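Local coordinates for protein methylmalonyl-CoA carboxyltransferase 12S subunit (Propionibacterium freudenreichii, PDB 1ON3) that transfers the carboxyl group of methylmalonyl-CoA to the biotin of the 1.3S subunit, yielding propanoyl-CoA, as the hexameric core of transcarboxylase, at residues M123-Y137 with A160-I174. Residues are numbered along the deposited sequence; the frame is centred on the assembly and turned at random.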
loop_
_atom_site.group_PDB
_atom_site.type_symbol
_atom_site.label_atom_id
_atom_site.label_comp_id
_atom_site.label_asym_id
_atom_site.label_seq_id
_atom_site.Cartn_x
_atom_site.Cartn_y
_atom_site.Cartn_z
ATOM N N MET E 123 -15.904 20.688 -10.998
ATOM C CA MET E 123 -14.920 19.696 -11.434
ATOM C C MET E 123 -14.451 18.873 -10.226
ATOM O O MET E 123 -14.263 17.648 -10.324
ATOM C CB MET E 123 -13.721 20.416 -12.069
ATOM C CG MET E 123 -14.055 21.076 -13.399
ATOM S SD MET E 123 -12.694 22.086 -13.983
ATOM C CE MET E 123 -11.424 20.828 -14.309
ATOM N N GLU E 124 -14.240 19.542 -9.091
ATOM C CA GLU E 124 -13.815 18.843 -7.876
ATOM C C GLU E 124 -14.899 17.871 -7.439
ATOM O O GLU E 124 -14.588 16.821 -6.881
ATOM C CB GLU E 124 -13.527 19.819 -6.723
ATOM C CG GLU E 124 -12.319 20.746 -6.941
ATOM C CD GLU E 124 -10.955 20.063 -6.810
ATOM O OE1 GLU E 124 -9.937 20.775 -6.991
ATOM O OE2 GLU E 124 -10.880 18.838 -6.527
ATOM N N GLN E 125 -16.164 18.224 -7.661
ATOM C CA GLN E 125 -17.256 17.321 -7.299
ATOM C C GLN E 125 -17.274 16.110 -8.236
ATOM O O GLN E 125 -17.589 14.998 -7.811
ATOM C CB GLN E 125 -18.612 18.033 -7.355
ATOM C CG GLN E 125 -18.706 19.288 -6.489
ATOM C CD GLN E 125 -18.212 19.082 -5.070
ATOM O OE1 GLN E 125 -18.817 18.346 -4.289
ATOM N NE2 GLN E 125 -17.101 19.736 -4.727
ATOM N N ALA E 126 -16.969 16.317 -9.514
ATOM C CA ALA E 126 -16.928 15.187 -10.447
ATOM C C ALA E 126 -15.824 14.225 -10.002
ATOM O O ALA E 126 -15.999 13.008 -10.038
ATOM C CB ALA E 126 -16.645 15.669 -11.892
ATOM N N LEU E 127 -14.695 14.784 -9.575
ATOM C CA LEU E 127 -13.546 13.999 -9.117
ATOM C C LEU E 127 -13.875 13.237 -7.825
ATOM O O LEU E 127 -13.603 12.049 -7.702
ATOM C CB LEU E 127 -12.336 14.929 -8.885
ATOM C CG LEU E 127 -11.015 14.274 -8.452
ATOM C CD1 LEU E 127 -10.537 13.337 -9.551
ATOM C CD2 LEU E 127 -9.945 15.343 -8.188
ATOM N N LEU E 128 -14.469 13.936 -6.868
ATOM C CA LEU E 128 -14.838 13.339 -5.579
ATOM C C LEU E 128 -15.847 12.191 -5.691
ATOM O O LEU E 128 -15.783 11.230 -4.933
ATOM C CB LEU E 128 -15.430 14.417 -4.672
ATOM C CG LEU E 128 -15.797 13.962 -3.258
ATOM C CD1 LEU E 128 -14.526 13.668 -2.468
ATOM C CD2 LEU E 128 -16.598 15.057 -2.565
ATOM N N THR E 129 -16.788 12.309 -6.619
ATOM C CA THR E 129 -17.826 11.296 -6.803
ATOM C C THR E 129 -17.528 10.349 -7.961
ATOM O O THR E 129 -18.289 9.410 -8.229
ATOM C CB THR E 129 -19.186 11.969 -7.044
ATOM O OG1 THR E 129 -19.104 12.804 -8.205
ATOM C CG2 THR E 129 -19.583 12.838 -5.819
ATOM N N GLY E 130 -16.422 10.605 -8.648
ATOM C CA GLY E 130 -16.034 9.757 -9.766
ATOM C C GLY E 130 -16.935 9.805 -10.994
ATOM O O GLY E 130 -17.242 8.765 -11.588
ATOM N N THR E 131 -17.360 10.993 -11.405
ATOM C CA THR E 131 -18.208 11.064 -12.589
ATOM C C THR E 131 -17.583 11.885 -13.706
ATOM O O THR E 131 -16.656 12.683 -13.485
ATOM C CB THR E 131 -19.585 11.722 -12.315
ATOM O OG1 THR E 131 -19.433 13.151 -12.372
ATOM C CG2 THR E 131 -20.137 11.310 -10.940
ATOM N N PRO E 132 -18.088 11.698 -14.928
ATOM C CA PRO E 132 -17.576 12.450 -16.071
ATOM C C PRO E 132 -17.892 13.940 -15.865
ATOM O O PRO E 132 -18.811 14.296 -15.111
ATOM C CB PRO E 132 -18.373 11.881 -17.234
ATOM C CG PRO E 132 -18.551 10.450 -16.844
ATOM C CD PRO E 132 -18.883 10.534 -15.372
ATOM N N PHE E 133 -17.124 14.793 -16.537
ATOM C CA PHE E 133 -17.312 16.245 -16.486
ATOM C C PHE E 133 -17.434 16.779 -17.915
ATOM O O PHE E 133 -16.549 16.546 -18.743
ATOM C CB PHE E 133 -16.122 16.930 -15.819
ATOM C CG PHE E 133 -16.181 18.421 -15.895
ATOM C CD1 PHE E 133 -15.245 19.136 -16.638
ATOM C CD2 PHE E 133 -17.194 19.113 -15.258
ATOM C CE1 PHE E 133 -15.332 20.532 -16.743
ATOM C CE2 PHE E 133 -17.289 20.504 -15.360
ATOM C CZ PHE E 133 -16.354 21.208 -16.106
ATOM N N LEU E 134 -18.517 17.500 -18.193
ATOM C CA LEU E 134 -18.763 18.071 -19.521
ATOM C C LEU E 134 -18.882 19.593 -19.382
ATOM O O LEU E 134 -19.472 20.091 -18.429
ATOM C CB LEU E 134 -20.034 17.475 -20.138
ATOM C CG LEU E 134 -19.943 15.953 -20.376
ATOM C CD1 LEU E 134 -20.666 15.231 -19.246
ATOM C CD2 LEU E 134 -20.556 15.577 -21.714
ATOM N N PHE E 135 -18.320 20.318 -20.341
ATOM C CA PHE E 135 -18.296 21.777 -20.284
ATOM C C PHE E 135 -18.582 22.430 -21.648
ATOM O O PHE E 135 -17.868 22.181 -22.612
ATOM C CB PHE E 135 -16.900 22.181 -19.780
ATOM C CG PHE E 135 -16.753 23.630 -19.377
ATOM C CD1 PHE E 135 -15.662 24.014 -18.611
ATOM C CD2 PHE E 135 -17.657 24.609 -19.791
ATOM C CE1 PHE E 135 -15.462 25.357 -18.259
ATOM C CE2 PHE E 135 -17.464 25.959 -19.443
ATOM C CZ PHE E 135 -16.362 26.326 -18.676
ATOM N N PHE E 136 -19.637 23.244 -21.715
ATOM C CA PHE E 136 -19.983 23.991 -22.936
ATOM C C PHE E 136 -19.310 25.365 -22.802
ATOM O O PHE E 136 -19.632 26.143 -21.889
ATOM C CB PHE E 136 -21.496 24.213 -23.077
ATOM C CG PHE E 136 -22.283 22.977 -23.456
ATOM C CD1 PHE E 136 -22.823 22.154 -22.477
ATOM C CD2 PHE E 136 -22.544 22.686 -24.794
ATOM C CE1 PHE E 136 -23.626 21.056 -22.826
ATOM C CE2 PHE E 136 -23.341 21.602 -25.154
ATOM C CZ PHE E 136 -23.887 20.784 -24.164
ATOM N N TYR E 137 -18.360 25.636 -23.693
ATOM C CA TYR E 137 -17.611 26.891 -23.718
ATOM C C TYR E 137 -18.244 27.866 -24.725
ATOM O O TYR E 137 -18.563 27.487 -25.843
ATOM C CB TYR E 137 -16.168 26.612 -24.148
ATOM C CG TYR E 137 -15.380 25.773 -23.176
ATOM C CD1 TYR E 137 -14.506 26.364 -22.274
ATOM C CD2 TYR E 137 -15.460 24.379 -23.202
ATOM C CE1 TYR E 137 -13.714 25.595 -21.418
ATOM C CE2 TYR E 137 -14.677 23.591 -22.350
ATOM C CZ TYR E 137 -13.805 24.202 -21.464
ATOM O OH TYR E 137 -13.020 23.439 -20.631
ATOM N N ALA E 160 -6.991 22.263 -12.300
ATOM C CA ALA E 160 -8.067 21.308 -12.041
ATOM C C ALA E 160 -8.234 20.335 -13.220
ATOM O O ALA E 160 -8.469 19.140 -13.015
ATOM C CB ALA E 160 -9.389 22.064 -11.765
ATOM N N ASN E 161 -8.112 20.841 -14.447
ATOM C CA ASN E 161 -8.238 19.982 -15.638
ATOM C C ASN E 161 -7.167 18.903 -15.564
ATOM O O ASN E 161 -7.433 17.731 -15.851
ATOM C CB ASN E 161 -8.032 20.773 -16.943
ATOM C CG ASN E 161 -9.238 21.601 -17.342
ATOM O OD1 ASN E 161 -9.106 22.791 -17.602
ATOM N ND2 ASN E 161 -10.418 20.969 -17.424
ATOM N N VAL E 162 -5.956 19.303 -15.185
ATOM C CA VAL E 162 -4.848 18.367 -15.078
ATOM C C VAL E 162 -5.084 17.407 -13.914
ATOM O O VAL E 162 -4.783 16.219 -14.006
ATOM C CB VAL E 162 -3.497 19.115 -14.902
ATOM C CG1 VAL E 162 -2.348 18.108 -14.697
ATOM C CG2 VAL E 162 -3.218 19.968 -16.155
ATOM N N LYS E 163 -5.625 17.915 -12.813
ATOM C CA LYS E 163 -5.891 17.052 -11.665
ATOM C C LYS E 163 -6.878 15.935 -12.069
ATOM O O LYS E 163 -6.671 14.771 -11.730
ATOM C CB LYS E 163 -6.467 17.889 -10.516
ATOM C CG LYS E 163 -6.685 17.144 -9.210
ATOM C CD LYS E 163 -7.231 18.124 -8.163
ATOM C CE LYS E 163 -7.406 17.474 -6.800
ATOM N NZ LYS E 163 -8.133 18.384 -5.844
ATOM N N LEU E 164 -7.929 16.290 -12.809
ATOM C CA LEU E 164 -8.930 15.311 -13.252
ATOM C C LEU E 164 -8.445 14.428 -14.405
ATOM O O LEU E 164 -9.014 13.372 -14.674
ATOM C CB LEU E 164 -10.219 16.013 -13.707
ATOM C CG LEU E 164 -11.321 16.324 -12.677
ATOM C CD1 LEU E 164 -10.808 17.310 -11.606
ATOM C CD2 LEU E 164 -12.527 16.921 -13.407
ATOM N N SER E 165 -7.397 14.868 -15.091
ATOM C CA SER E 165 -6.911 14.132 -16.246
ATOM C C SER E 165 -6.607 12.658 -15.948
ATOM O O SER E 165 -5.830 12.348 -15.056
ATOM C CB SER E 165 -5.673 14.839 -16.830
ATOM O OG SER E 165 -5.369 14.335 -18.124
ATOM N N GLY E 166 -7.238 11.751 -16.692
ATOM C CA GLY E 166 -6.994 10.329 -16.477
ATOM C C GLY E 166 -7.722 9.715 -15.286
ATOM O O GLY E 166 -7.525 8.531 -14.988
ATOM N N VAL E 167 -8.558 10.505 -14.604
ATOM C CA VAL E 167 -9.324 10.013 -13.451
ATOM C C VAL E 167 -10.798 9.953 -13.847
ATOM O O VAL E 167 -11.444 8.919 -13.688
ATOM C CB VAL E 167 -9.154 10.921 -12.220
ATOM C CG1 VAL E 167 -9.831 10.260 -10.996
ATOM C CG2 VAL E 167 -7.661 11.155 -11.942
ATOM N N VAL E 168 -11.342 11.062 -14.351
ATOM C CA VAL E 168 -12.719 11.063 -14.851
ATOM C C VAL E 168 -12.649 11.661 -16.258
ATOM O O VAL E 168 -11.843 12.547 -16.509
ATOM C CB VAL E 168 -13.700 11.893 -13.971
ATOM C CG1 VAL E 168 -13.809 11.264 -12.584
ATOM C CG2 VAL E 168 -13.243 13.349 -13.880
ATOM N N PRO E 169 -13.473 11.167 -17.200
ATOM C CA PRO E 169 -13.436 11.703 -18.565
ATOM C C PRO E 169 -13.874 13.160 -18.584
ATOM O O PRO E 169 -14.782 13.538 -17.846
ATOM C CB PRO E 169 -14.421 10.810 -19.326
ATOM C CG PRO E 169 -14.538 9.578 -18.479
ATOM C CD PRO E 169 -14.510 10.127 -17.082
ATOM N N GLN E 170 -13.225 13.966 -19.427
ATOM C CA GLN E 170 -13.547 15.386 -19.550
ATOM C C GLN E 170 -13.803 15.705 -21.015
ATOM O O GLN E 170 -12.933 15.492 -21.865
ATOM C CB GLN E 170 -12.387 16.258 -19.045
ATOM C CG GLN E 170 -11.982 16.037 -17.606
ATOM C CD GLN E 170 -10.810 16.911 -17.223
ATOM O OE1 GLN E 170 -10.983 18.094 -16.929
ATOM N NE2 GLN E 170 -9.600 16.340 -17.248
ATOM N N ILE E 171 -15.008 16.196 -21.297
ATOM C CA ILE E 171 -15.445 16.532 -22.646
ATOM C C ILE E 171 -15.743 18.032 -22.773
ATOM O O ILE E 171 -16.536 18.592 -22.015
ATOM C CB ILE E 171 -16.719 15.719 -23.006
ATOM C CG1 ILE E 171 -16.384 14.223 -22.980
ATOM C CG2 ILE E 171 -17.255 16.117 -24.385
ATOM C CD1 ILE E 171 -17.615 13.295 -23.058
ATOM N N ALA E 172 -15.099 18.677 -23.733
ATOM C CA ALA E 172 -15.323 20.092 -23.947
ATOM C C ALA E 172 -16.132 20.286 -25.218
ATOM O O ALA E 172 -15.876 19.632 -26.233
ATOM C CB ALA E 172 -13.998 20.810 -24.066
ATOM N N ILE E 173 -17.121 21.168 -25.159
ATOM C CA ILE E 173 -17.920 21.482 -26.342
ATOM C C ILE E 173 -17.803 22.989 -26.556
ATOM O O ILE E 173 -18.282 23.769 -25.731
ATOM C CB ILE E 173 -19.423 21.126 -26.159
ATOM C CG1 ILE E 173 -19.593 19.645 -25.826
ATOM C CG2 ILE E 173 -20.187 21.424 -27.443
ATOM C CD1 ILE E 173 -19.839 19.382 -24.349
ATOM N N ILE E 174 -17.131 23.393 -27.634
ATOM C CA ILE E 174 -16.970 24.808 -27.946
ATOM C C ILE E 174 -18.155 25.152 -28.830
ATOM O O ILE E 174 -18.260 24.650 -29.956
ATOM C CB ILE E 174 -15.680 25.107 -28.754
ATOM C CG1 ILE E 174 -14.516 24.240 -28.277
ATOM C CG2 ILE E 174 -15.354 26.606 -28.628
ATOM C CD1 ILE E 174 -14.123 24.433 -26.860
#
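Met-123 reaches from helix 113-129 onto the last turn of helix 147-164, each atom with its own neighbour. Its CB rests on Leu-164 CD2 at 3.9 Å, CG lies over one face of the Phe-133 ring, and SD passes Ala-160 CB. A bend at chi3 (66°) brings the terminal CE to Asn-161 ND2, 3.3 Å away. The rotation of that amide is fixed by Gln-170, on the strand that follows the helix: Asn-161 ND2 donates to Gln-170 OE1, while Gln-170 NE2 returns a bond to Asn-161 O on a lone pair in the carbonyl plane. Asn-161 OD1 is taken by Ser-185. Farther out, the extended Lys-163 crosses Glu-124 at about a right angle, NZ meeting the syn lone pair of OE2 at 2.9 Å in a salt bridge, with a weak bond to OE1. Lys-163 CE also packs on Leu-127 CD2 at 3.6 Å. A methionine in place of this lysine would probably leave the Glu-124 carboxylate without its charged mate and free to turn. Beyond the helix ends, strands 133-137 and 170-174 pair in parallel through five backbone bonds, the first from Phe-133 N to Pro-169 O (3.0 Å), the last from Tyr-137 N to Ile-173 O (2.8 Å). On one sheet face Ile-173 CD1 sits over the centre of the Phe-136 ring, a CH-pi contact; on the other, Tyr-137 CE2 meets Ala-172 CB. The pair belongs to the beta-alpha-beta unit 133-139, 147-164, 170-175 of the crotonase-like N-terminal domain, flanked by strands 95-102 and 191-195, with segments 123-129 and 160-164 of the two helices running nearly parallel (13°).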